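Local coordinates for conjugal transfer protein TRWB (Escherichia coli, PDB 1E9R), which probably couples DNA processing to transport in bacterial conjugation, as a P-loop NTPase-like coupling protein that forms a hexamer resembling ring helicases and F1-ATPase, at residues L29-A37 / A43-A51; E52-T62 / R305-Q316. One frame throughout, in Å; residues are numbered along the deposited sequence.

Contact 1: L29-A37 / A43-A51; sequences LKRMTREKA and AGVPMPRDA. With SO4 (sulfate ion), chain J.
The Glu-35 carboxylate is turned about 50° from the plane of the Arg-49 guanidinium and lies across the arginine's CB and CG, not its charged end: Glu-35 OE2 stays 5.3 Å from Arg-49 NE. Ala-37 CB meets that guanidinium obliquely, 3.6 Å from Arg-49 NE. The Arg-31 guanidinium, on the helix side away from 43-51, receives a sulfate at its edge, where NH1 donates to SO4 O2 (2.9 Å). Arg-49 N gives Glu-35 OE1 a weak bond of 3.3 Å, and a water joins the same oxygen to Asp-50 N and OD2. The firm bond runs from Thr-33 OG1 to Pro-46 O (2.7 Å), in the carbonyl plane on a lone pair; a chi1 of 60° sets the hydroxyl against the Pro-46 ring and turns CG2 to Pro-48 CG (3.9 Å). Were Thr-33 a valine, the Pro-46 carbonyl would probably lose its hydroxyl donor and the helix end its polar tie to the strand. Leu-29 CG packs on Val-45 CG1 (3.8 Å). Helix 26-33 thus rests on strand 45-46, with strand 415-419 touching Leu-29 and Val-45, while Gln-39 bonds to Glu-35 N and Thr-33 O.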
loop_
_atom_site.group_PDB
_atom_site.type_symbol
_atom_site.label_atom_id
_atom_site.label_comp_id
_atom_site.label_asym_id
_atom_site.label_seq_id
_atom_site.Cartn_x
_atom_site.Cartn_y
_atom_site.Cartn_z
ATOM N N LEU B 29 -33.665 25.318 -15.029
ATOM C CA LEU B 29 -32.893 24.313 -15.758
ATOM C C LEU B 29 -33.770 23.675 -16.839
ATOM O O LEU B 29 -33.337 23.496 -17.984
ATOM C CB LEU B 29 -32.375 23.229 -14.803
ATOM C CG LEU B 29 -31.595 22.049 -15.399
ATOM C CD1 LEU B 29 -30.388 22.556 -16.163
ATOM C CD2 LEU B 29 -31.172 21.105 -14.274
ATOM N N LYS B 30 -35.004 23.337 -16.465
ATOM C CA LYS B 30 -35.958 22.726 -17.396
ATOM C C LYS B 30 -36.103 23.673 -18.583
ATOM O O LYS B 30 -36.203 23.257 -19.738
ATOM C CB LYS B 30 -37.318 22.502 -16.694
ATOM C CG LYS B 30 -37.203 21.609 -15.447
ATOM C CD LYS B 30 -38.502 21.373 -14.671
ATOM C CE LYS B 30 -38.196 20.522 -13.431
ATOM N NZ LYS B 30 -39.329 20.342 -12.489
ATOM N N ARG B 31 -36.083 24.962 -18.278
ATOM C CA ARG B 31 -36.207 26.003 -19.283
ATOM C C ARG B 31 -35.014 25.948 -20.229
ATOM O O ARG B 31 -35.165 26.020 -21.447
ATOM C CB ARG B 31 -36.255 27.365 -18.581
ATOM C CG ARG B 31 -36.840 28.513 -19.391
ATOM C CD ARG B 31 -36.776 29.808 -18.602
ATOM N NE ARG B 31 -37.432 29.687 -17.312
ATOM C CZ ARG B 31 -36.970 30.238 -16.199
ATOM N NH1 ARG B 31 -35.852 30.937 -16.239
ATOM N NH2 ARG B 31 -37.626 30.085 -15.055
ATOM N N MET B 32 -33.825 25.811 -19.651
ATOM C CA MET B 32 -32.580 25.764 -20.417
ATOM C C MET B 32 -32.291 24.472 -21.192
ATOM O O MET B 32 -31.654 24.517 -22.242
ATOM C CB MET B 32 -31.394 26.051 -19.496
ATOM C CG MET B 32 -31.456 27.388 -18.779
ATOM S SD MET B 32 -30.055 27.594 -17.651
ATOM C CE MET B 32 -28.731 27.782 -18.803
ATOM N N THR B 33 -32.727 23.324 -20.678
ATOM C CA THR B 33 -32.471 22.067 -21.375
ATOM C C THR B 33 -33.606 21.709 -22.312
ATOM O O THR B 33 -33.451 20.833 -23.162
ATOM C CB THR B 33 -32.274 20.903 -20.397
ATOM O OG1 THR B 33 -33.447 20.733 -19.600
ATOM C CG2 THR B 33 -31.122 21.184 -19.490
ATOM N N ARG B 34 -34.745 22.384 -22.149
ATOM C CA ARG B 34 -35.920 22.138 -22.985
ATOM C C ARG B 34 -35.526 22.256 -24.448
ATOM O O ARG B 34 -34.874 23.212 -24.868
ATOM C CB ARG B 34 -37.034 23.129 -22.657
ATOM C CG ARG B 34 -38.326 22.888 -23.412
ATOM C CD ARG B 34 -39.507 23.396 -22.595
ATOM N NE ARG B 34 -40.757 23.383 -23.348
ATOM C CZ ARG B 34 -40.975 24.098 -24.451
ATOM N NH1 ARG B 34 -40.021 24.887 -24.938
ATOM N NH2 ARG B 34 -42.151 24.030 -25.064
ATOM N N GLU B 35 -35.931 21.273 -25.229
ATOM C CA GLU B 35 -35.565 21.252 -26.619
ATOM C C GLU B 35 -36.762 20.961 -27.506
ATOM O O GLU B 35 -37.808 20.488 -27.044
ATOM C CB GLU B 35 -34.473 20.206 -26.792
ATOM C CG GLU B 35 -33.952 20.001 -28.183
ATOM C CD GLU B 35 -32.735 19.088 -28.179
ATOM O OE1 GLU B 35 -32.225 18.789 -27.069
ATOM O OE2 GLU B 35 -32.286 18.681 -29.278
ATOM N N LYS B 36 -36.592 21.257 -28.786
ATOM C CA LYS B 36 -37.636 21.067 -29.781
ATOM C C LYS B 36 -38.064 19.604 -29.873
ATOM O O LYS B 36 -39.231 19.271 -29.643
ATOM C CB LYS B 36 -37.136 21.571 -31.142
ATOM C CG LYS B 36 -35.720 22.201 -31.115
ATOM C CD LYS B 36 -35.656 23.473 -30.253
ATOM C CE LYS B 36 -34.275 24.116 -30.273
ATOM N NZ LYS B 36 -33.243 23.146 -29.863
ATOM N N ALA B 37 -37.110 18.733 -30.194
ATOM C CA ALA B 37 -37.374 17.303 -30.329
ATOM C C ALA B 37 -38.007 16.697 -29.081
ATOM O O ALA B 37 -38.061 17.335 -28.020
ATOM C CB ALA B 37 -36.083 16.570 -30.659
ATOM N N ALA B 43 -35.809 13.336 -13.351
ATOM C CA ALA B 43 -36.404 14.035 -12.210
ATOM C C ALA B 43 -37.265 15.217 -12.666
ATOM O O ALA B 43 -37.314 16.255 -12.007
ATOM C CB ALA B 43 -35.309 14.527 -11.268
ATOM N N GLY B 44 -37.939 15.057 -13.800
ATOM C CA GLY B 44 -38.787 16.115 -14.307
ATOM C C GLY B 44 -38.059 17.091 -15.208
ATOM O O GLY B 44 -38.678 17.979 -15.801
ATOM N N VAL B 45 -36.743 16.938 -15.318
ATOM C CA VAL B 45 -35.967 17.835 -16.166
ATOM C C VAL B 45 -35.668 17.166 -17.493
ATOM O O VAL B 45 -35.144 16.056 -17.525
ATOM C CB VAL B 45 -34.627 18.231 -15.518
ATOM C CG1 VAL B 45 -33.954 19.296 -16.363
ATOM C CG2 VAL B 45 -34.845 18.726 -14.096
ATOM N N PRO B 46 -36.013 17.830 -18.611
ATOM C CA PRO B 46 -35.750 17.242 -19.927
ATOM C C PRO B 46 -34.254 17.087 -20.162
ATOM O O PRO B 46 -33.462 18.003 -19.929
ATOM C CB PRO B 46 -36.412 18.227 -20.893
ATOM C CG PRO B 46 -36.327 19.514 -20.176
ATOM C CD PRO B 46 -36.671 19.139 -18.749
ATOM N N MET B 47 -33.877 15.905 -20.624
ATOM C CA MET B 47 -32.490 15.598 -20.866
ATOM C C MET B 47 -32.022 16.062 -22.240
ATOM O O MET B 47 -32.642 15.759 -23.255
ATOM C CB MET B 47 -32.289 14.091 -20.700
ATOM C CG MET B 47 -30.928 13.577 -21.114
ATOM S SD MET B 47 -30.626 11.941 -20.433
ATOM C CE MET B 47 -28.836 12.004 -20.260
ATOM N N PRO B 48 -30.928 16.836 -22.281
ATOM C CA PRO B 48 -30.406 17.313 -23.558
ATOM C C PRO B 48 -30.197 16.100 -24.439
ATOM O O PRO B 48 -29.556 15.133 -24.034
ATOM C CB PRO B 48 -29.091 17.961 -23.168
ATOM C CG PRO B 48 -29.399 18.517 -21.824
ATOM C CD PRO B 48 -30.173 17.412 -21.156
ATOM N N ARG B 49 -30.757 16.146 -25.636
ATOM C CA ARG B 49 -30.641 15.045 -26.580
ATOM C C ARG B 49 -29.204 14.590 -26.797
ATOM O O ARG B 49 -28.936 13.395 -26.867
ATOM C CB ARG B 49 -31.247 15.453 -27.924
ATOM C CG ARG B 49 -32.741 15.257 -28.039
ATOM C CD ARG B 49 -33.015 13.902 -28.617
ATOM N NE ARG B 49 -34.364 13.833 -29.146
ATOM C CZ ARG B 49 -34.790 12.866 -29.949
ATOM N NH1 ARG B 49 -33.950 11.902 -30.306
ATOM N NH2 ARG B 49 -36.047 12.865 -30.386
ATOM N N ASP B 50 -28.289 15.547 -26.912
ATOM C CA ASP B 50 -26.882 15.246 -27.149
ATOM C C ASP B 50 -26.214 14.600 -25.936
ATOM O O ASP B 50 -25.100 14.080 -26.031
ATOM C CB ASP B 50 -26.126 16.528 -27.541
ATOM C CG ASP B 50 -26.121 17.582 -26.427
ATOM O OD1 ASP B 50 -25.573 17.315 -25.332
ATOM O OD2 ASP B 50 -26.664 18.691 -26.641
ATOM N N ALA B 51 -26.904 14.634 -24.801
ATOM C CA ALA B 51 -26.382 14.062 -23.576
ATOM C C ALA B 51 -26.747 12.586 -23.470
ATOM O O ALA B 51 -26.033 11.801 -22.842
ATOM C CB ALA B 51 -26.931 14.820 -22.390
HETATM S S SO4 J . -36.829 31.125 -12.198
HETATM O O1 SO4 J . -37.798 30.032 -12.446
HETATM O O2 SO4 J . -35.916 31.273 -13.346
HETATM O O3 SO4 J . -37.564 32.388 -11.980
HETATM O O4 SO4 J . -36.023 30.830 -10.998
HETATM O O HOH W 1 -29.096 18.414 -27.294
#

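Contact 2: E52-T62 / R305-Q316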
loop_
_atom_site.group_PDB
_atom_site.type_symbol
_atom_site.label_atom_id
_atom_site.label_comp_id
_atom_site.label_asym_id
_atom_site.label_seq_id
_atom_site.Cartn_x
_atom_site.Cartn_y
_atom_site.Cartn_z
ATOM N N GLU B 52 -27.855 12.206 -24.098
ATOM C CA GLU B 52 -28.322 10.828 -24.054
ATOM C C GLU B 52 -27.272 9.749 -24.318
ATOM O O GLU B 52 -27.107 8.834 -23.515
ATOM C CB GLU B 52 -29.484 10.649 -25.023
ATOM C CG GLU B 52 -30.759 11.267 -24.543
ATOM C CD GLU B 52 -31.844 11.151 -25.569
ATOM O OE1 GLU B 52 -31.763 10.234 -26.410
ATOM O OE2 GLU B 52 -32.775 11.973 -25.529
ATOM N N PRO B 53 -26.559 9.831 -25.453
ATOM C CA PRO B 53 -25.545 8.821 -25.753
ATOM C C PRO B 53 -24.212 9.003 -25.023
ATOM O O PRO B 53 -23.250 8.281 -25.297
ATOM C CB PRO B 53 -25.420 8.910 -27.267
ATOM C CG PRO B 53 -25.629 10.355 -27.516
ATOM C CD PRO B 53 -26.780 10.708 -26.615
ATOM N N ARG B 54 -24.156 9.965 -24.099
ATOM C CA ARG B 54 -22.949 10.200 -23.306
ATOM C C ARG B 54 -23.158 9.641 -21.890
ATOM O O ARG B 54 -22.333 9.812 -20.996
ATOM C CB ARG B 54 -22.573 11.691 -23.292
ATOM C CG ARG B 54 -21.908 12.142 -24.603
ATOM C CD ARG B 54 -21.340 13.582 -24.554
ATOM N NE ARG B 54 -22.364 14.623 -24.373
ATOM C CZ ARG B 54 -22.111 15.935 -24.309
ATOM N NH1 ARG B 54 -20.865 16.381 -24.409
ATOM N NH2 ARG B 54 -23.107 16.806 -24.146
ATOM N N HIS B 55 -24.295 8.974 -21.712
ATOM C CA HIS B 55 -24.646 8.275 -20.482
ATOM C C HIS B 55 -24.906 9.055 -19.205
ATOM O O HIS B 55 -24.480 10.200 -19.052
ATOM C CB HIS B 55 -23.594 7.188 -20.246
ATOM C CG HIS B 55 -23.158 6.520 -21.512
ATOM N ND1 HIS B 55 -24.046 5.899 -22.364
ATOM C CD2 HIS B 55 -21.954 6.480 -22.130
ATOM C CE1 HIS B 55 -23.409 5.514 -23.456
ATOM N NE2 HIS B 55 -22.138 5.854 -23.340
ATOM N N LEU B 56 -25.610 8.392 -18.290
ATOM C CA LEU B 56 -26.011 8.965 -17.019
ATOM C C LEU B 56 -25.741 8.047 -15.838
ATOM O O LEU B 56 -26.156 6.879 -15.828
ATOM C CB LEU B 56 -27.509 9.272 -17.051
ATOM C CG LEU B 56 -28.095 9.920 -15.794
ATOM C CD1 LEU B 56 -27.626 11.365 -15.717
ATOM C CD2 LEU B 56 -29.615 9.874 -15.834
ATOM N N LEU B 57 -25.068 8.593 -14.829
ATOM C CA LEU B 57 -24.756 7.849 -13.618
ATOM C C LEU B 57 -25.633 8.382 -12.489
ATOM O O LEU B 57 -25.576 9.556 -12.167
ATOM C CB LEU B 57 -23.273 8.014 -13.278
ATOM C CG LEU B 57 -22.752 7.192 -12.098
ATOM C CD1 LEU B 57 -23.010 5.713 -12.340
ATOM C CD2 LEU B 57 -21.271 7.431 -11.932
ATOM N N VAL B 58 -26.466 7.525 -11.905
ATOM C CA VAL B 58 -27.351 7.934 -10.812
ATOM C C VAL B 58 -26.786 7.436 -9.490
ATOM O O VAL B 58 -26.949 6.274 -9.134
ATOM C CB VAL B 58 -28.767 7.363 -10.996
ATOM C CG1 VAL B 58 -29.662 7.845 -9.888
ATOM C CG2 VAL B 58 -29.317 7.784 -12.336
ATOM N N ASN B 59 -26.142 8.337 -8.759
ATOM C CA ASN B 59 -25.479 8.010 -7.498
ATOM C C ASN B 59 -26.296 8.380 -6.248
ATOM O O ASN B 59 -26.726 9.521 -6.084
ATOM C CB ASN B 59 -24.114 8.723 -7.489
ATOM C CG ASN B 59 -23.164 8.189 -6.434
ATOM O OD1 ASN B 59 -22.201 8.857 -6.086
ATOM N ND2 ASN B 59 -23.412 6.982 -5.934
ATOM N N GLY B 60 -26.503 7.408 -5.364
ATOM C CA GLY B 60 -27.261 7.666 -4.155
ATOM C C GLY B 60 -27.375 6.450 -3.255
ATOM O O GLY B 60 -27.428 5.319 -3.737
ATOM N N ALA B 61 -27.418 6.688 -1.946
ATOM C CA ALA B 61 -27.533 5.614 -0.962
ATOM C C ALA B 61 -28.877 4.895 -1.101
ATOM O O ALA B 61 -29.725 5.304 -1.892
ATOM C CB ALA B 61 -27.384 6.185 0.445
ATOM N N THR B 62 -29.070 3.824 -0.331
ATOM C CA THR B 62 -30.316 3.057 -0.393
ATOM C C THR B 62 -31.511 3.914 -0.020
ATOM O O THR B 62 -31.430 4.726 0.897
ATOM C CB THR B 62 -30.335 1.861 0.593
ATOM O OG1 THR B 62 -29.109 1.135 0.506
ATOM C CG2 THR B 62 -31.487 0.920 0.259
ATOM N N ARG B 305 -21.633 5.213 -29.400
ATOM C CA ARG B 305 -22.466 6.324 -29.879
ATOM C C ARG B 305 -22.992 6.088 -31.294
ATOM O O ARG B 305 -24.117 6.481 -31.617
ATOM C CB ARG B 305 -21.688 7.644 -29.838
ATOM C CG ARG B 305 -22.296 8.736 -30.717
ATOM C CD ARG B 305 -21.418 9.970 -30.772
ATOM N NE ARG B 305 -21.704 10.869 -29.660
ATOM C CZ ARG B 305 -22.857 11.519 -29.507
ATOM N NH1 ARG B 305 -23.824 11.371 -30.411
ATOM N NH2 ARG B 305 -23.045 12.323 -28.459
ATOM N N LYS B 306 -22.173 5.456 -32.131
ATOM C CA LYS B 306 -22.568 5.170 -33.501
ATOM C C LYS B 306 -23.715 4.165 -33.509
ATOM O O LYS B 306 -24.533 4.143 -34.428
ATOM C CB LYS B 306 -21.379 4.611 -34.283
ATOM C CG LYS B 306 -20.886 5.497 -35.430
ATOM C CD LYS B 306 -20.537 6.916 -34.972
ATOM C CE LYS B 306 -19.714 7.655 -36.029
ATOM N NZ LYS B 306 -20.350 7.652 -37.381
ATOM N N ALA B 307 -23.775 3.329 -32.478
ATOM C CA ALA B 307 -24.834 2.334 -32.381
ATOM C C ALA B 307 -26.054 2.929 -31.702
ATOM O O ALA B 307 -27.122 2.333 -31.724
ATOM C CB ALA B 307 -24.356 1.119 -31.607
ATOM N N GLY B 308 -25.897 4.105 -31.098
ATOM C CA GLY B 308 -27.017 4.754 -30.441
ATOM C C GLY B 308 -27.263 4.216 -29.052
ATOM O O GLY B 308 -28.395 4.208 -28.576
ATOM N N LEU B 309 -26.190 3.774 -28.403
ATOM C CA LEU B 309 -26.265 3.217 -27.055
ATOM C C LEU B 309 -26.331 4.324 -26.020
ATOM O O LEU B 309 -25.510 5.251 -26.025
ATOM C CB LEU B 309 -25.041 2.341 -26.777
ATOM C CG LEU B 309 -25.071 1.248 -25.698
ATOM C CD1 LEU B 309 -23.965 1.521 -24.688
ATOM C CD2 LEU B 309 -26.438 1.168 -25.032
ATOM N N ARG B 310 -27.323 4.209 -25.142
ATOM C CA ARG B 310 -27.558 5.166 -24.074
ATOM C C ARG B 310 -27.652 4.358 -22.797
ATOM O O ARG B 310 -28.605 3.598 -22.614
ATOM C CB ARG B 310 -28.871 5.909 -24.307
ATOM C CG ARG B 310 -28.892 6.706 -25.595
ATOM C CD ARG B 310 -30.307 6.843 -26.126
ATOM N NE ARG B 310 -30.465 8.013 -26.987
ATOM C CZ ARG B 310 -29.865 8.181 -28.160
ATOM N NH1 ARG B 310 -29.055 7.243 -28.645
ATOM N NH2 ARG B 310 -30.088 9.295 -28.853
ATOM N N VAL B 311 -26.667 4.519 -21.916
ATOM C CA VAL B 311 -26.654 3.778 -20.658
ATOM C C VAL B 311 -27.017 4.623 -19.439
ATOM O O VAL B 311 -26.570 5.761 -19.299
ATOM C CB VAL B 311 -25.267 3.129 -20.404
ATOM C CG1 VAL B 311 -25.308 2.268 -19.134
ATOM C CG2 VAL B 311 -24.856 2.304 -21.623
ATOM N N VAL B 312 -27.844 4.055 -18.570
ATOM C CA VAL B 312 -28.255 4.719 -17.339
ATOM C C VAL B 312 -27.969 3.690 -16.267
ATOM O O VAL B 312 -28.536 2.599 -16.280
ATOM C CB VAL B 312 -29.759 5.053 -17.336
ATOM C CG1 VAL B 312 -30.144 5.703 -16.021
ATOM C CG2 VAL B 312 -30.088 5.975 -18.502
ATOM N N ALA B 313 -27.072 4.030 -15.351
ATOM C CA ALA B 313 -26.696 3.094 -14.303
ATOM C C ALA B 313 -26.835 3.682 -12.917
ATOM O O ALA B 313 -26.463 4.825 -12.674
ATOM C CB ALA B 313 -25.251 2.614 -14.524
ATOM N N GLY B 314 -27.392 2.894 -12.009
ATOM C CA GLY B 314 -27.538 3.339 -10.639
ATOM C C GLY B 314 -26.293 2.878 -9.905
ATOM O O GLY B 314 -25.690 1.868 -10.291
ATOM N N LEU B 315 -25.898 3.604 -8.861
ATOM C CA LEU B 315 -24.711 3.253 -8.081
ATOM C C LEU B 315 -24.932 3.675 -6.646
ATOM O O LEU B 315 -24.913 4.864 -6.361
ATOM C CB LEU B 315 -23.475 3.978 -8.622
ATOM C CG LEU B 315 -22.148 3.675 -7.915
ATOM C CD1 LEU B 315 -21.780 2.218 -8.163
ATOM C CD2 LEU B 315 -21.045 4.597 -8.426
ATOM N N GLN B 316 -25.138 2.718 -5.744
ATOM C CA GLN B 316 -25.365 3.076 -4.352
ATOM C C GLN B 316 -24.071 3.315 -3.575
ATOM O O GLN B 316 -24.039 4.150 -2.674
ATOM C CB GLN B 316 -26.195 2.013 -3.635
ATOM C CG GLN B 316 -25.405 0.805 -3.207
ATOM C CD GLN B 316 -26.098 0.011 -2.111
ATOM O OE1 GLN B 316 -27.286 -0.313 -2.225
ATOM N NE2 GLN B 316 -25.357 -0.312 -1.044
#
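Leu-315 O is gripped by two donors from opposite faces of its carbonyl plane, Asn-59 ND2 at 2.6 Å and Gly-60 N at 3.2 Å. A chi1 of -164° carries the Asn-59 amide toward strand 309-315, which lets ND2 reach that oxygen, and the oxygen lies close to the amide plane. Upstream the backbones pair in parallel register, Leu-56 with Val-312 through Asn-59 with Leu-315; the straightest rung is Val-58 N to Ala-313 O (2.8 Å, 176°). Axes 4.7 Å apart and 20° from parallel fit neighbouring strands in the parallel core of a P-loop NTPase fold, where strand 56-59 runs into a probable Walker A loop through Gly-60, whose carbonyl accepts a hydrogen bond from Lys-66. Leu-56, Val-58 and Val-312 share the sheet face covered by helix 66-79. At the other end His-55 ND1 takes the place of a backbone acceptor, receiving Val-311 N (3.0 Å). Glu-52 OE1 meets Arg-310 NE at 2.6 Å in a salt bridge, nearly in the guanidinium plane and on the anti lone pair, while Arg-80 pairs with OE2. Pro-53 CD sits over one face of that guanidinium, and Pro-53 CG lies 3.4 Å from NH2 of Arg-305.

Overall arrangement
Contact 1 and contact 2 follow in series along the chain, Ala-51 leading straight into Glu-52, and their centres are 16 Å apart. Contact 1 lies peripherally, its centre about 23 Å from the centre of the chain, whereas contact 2 is central, about 7 Å from it. They meet at the junction: Asp-50 O packs 3.6 Å from Arg-305 NH2, and Met-47 CE 4.0 Å from Glu-52 N. Asp-50 also forms a salt bridge with Arg-54, which reaches Asp-402 of a neighbouring subunit. Two sulfates, probably from the crystallisation liquor, lie at different places. Arg-31 and Ser-25 hold one beside contact 1. The side chain of Thr-62 is about 4 Å from a bound sulfate, consistent with a phosphate-binding loop at the far end of contact 2.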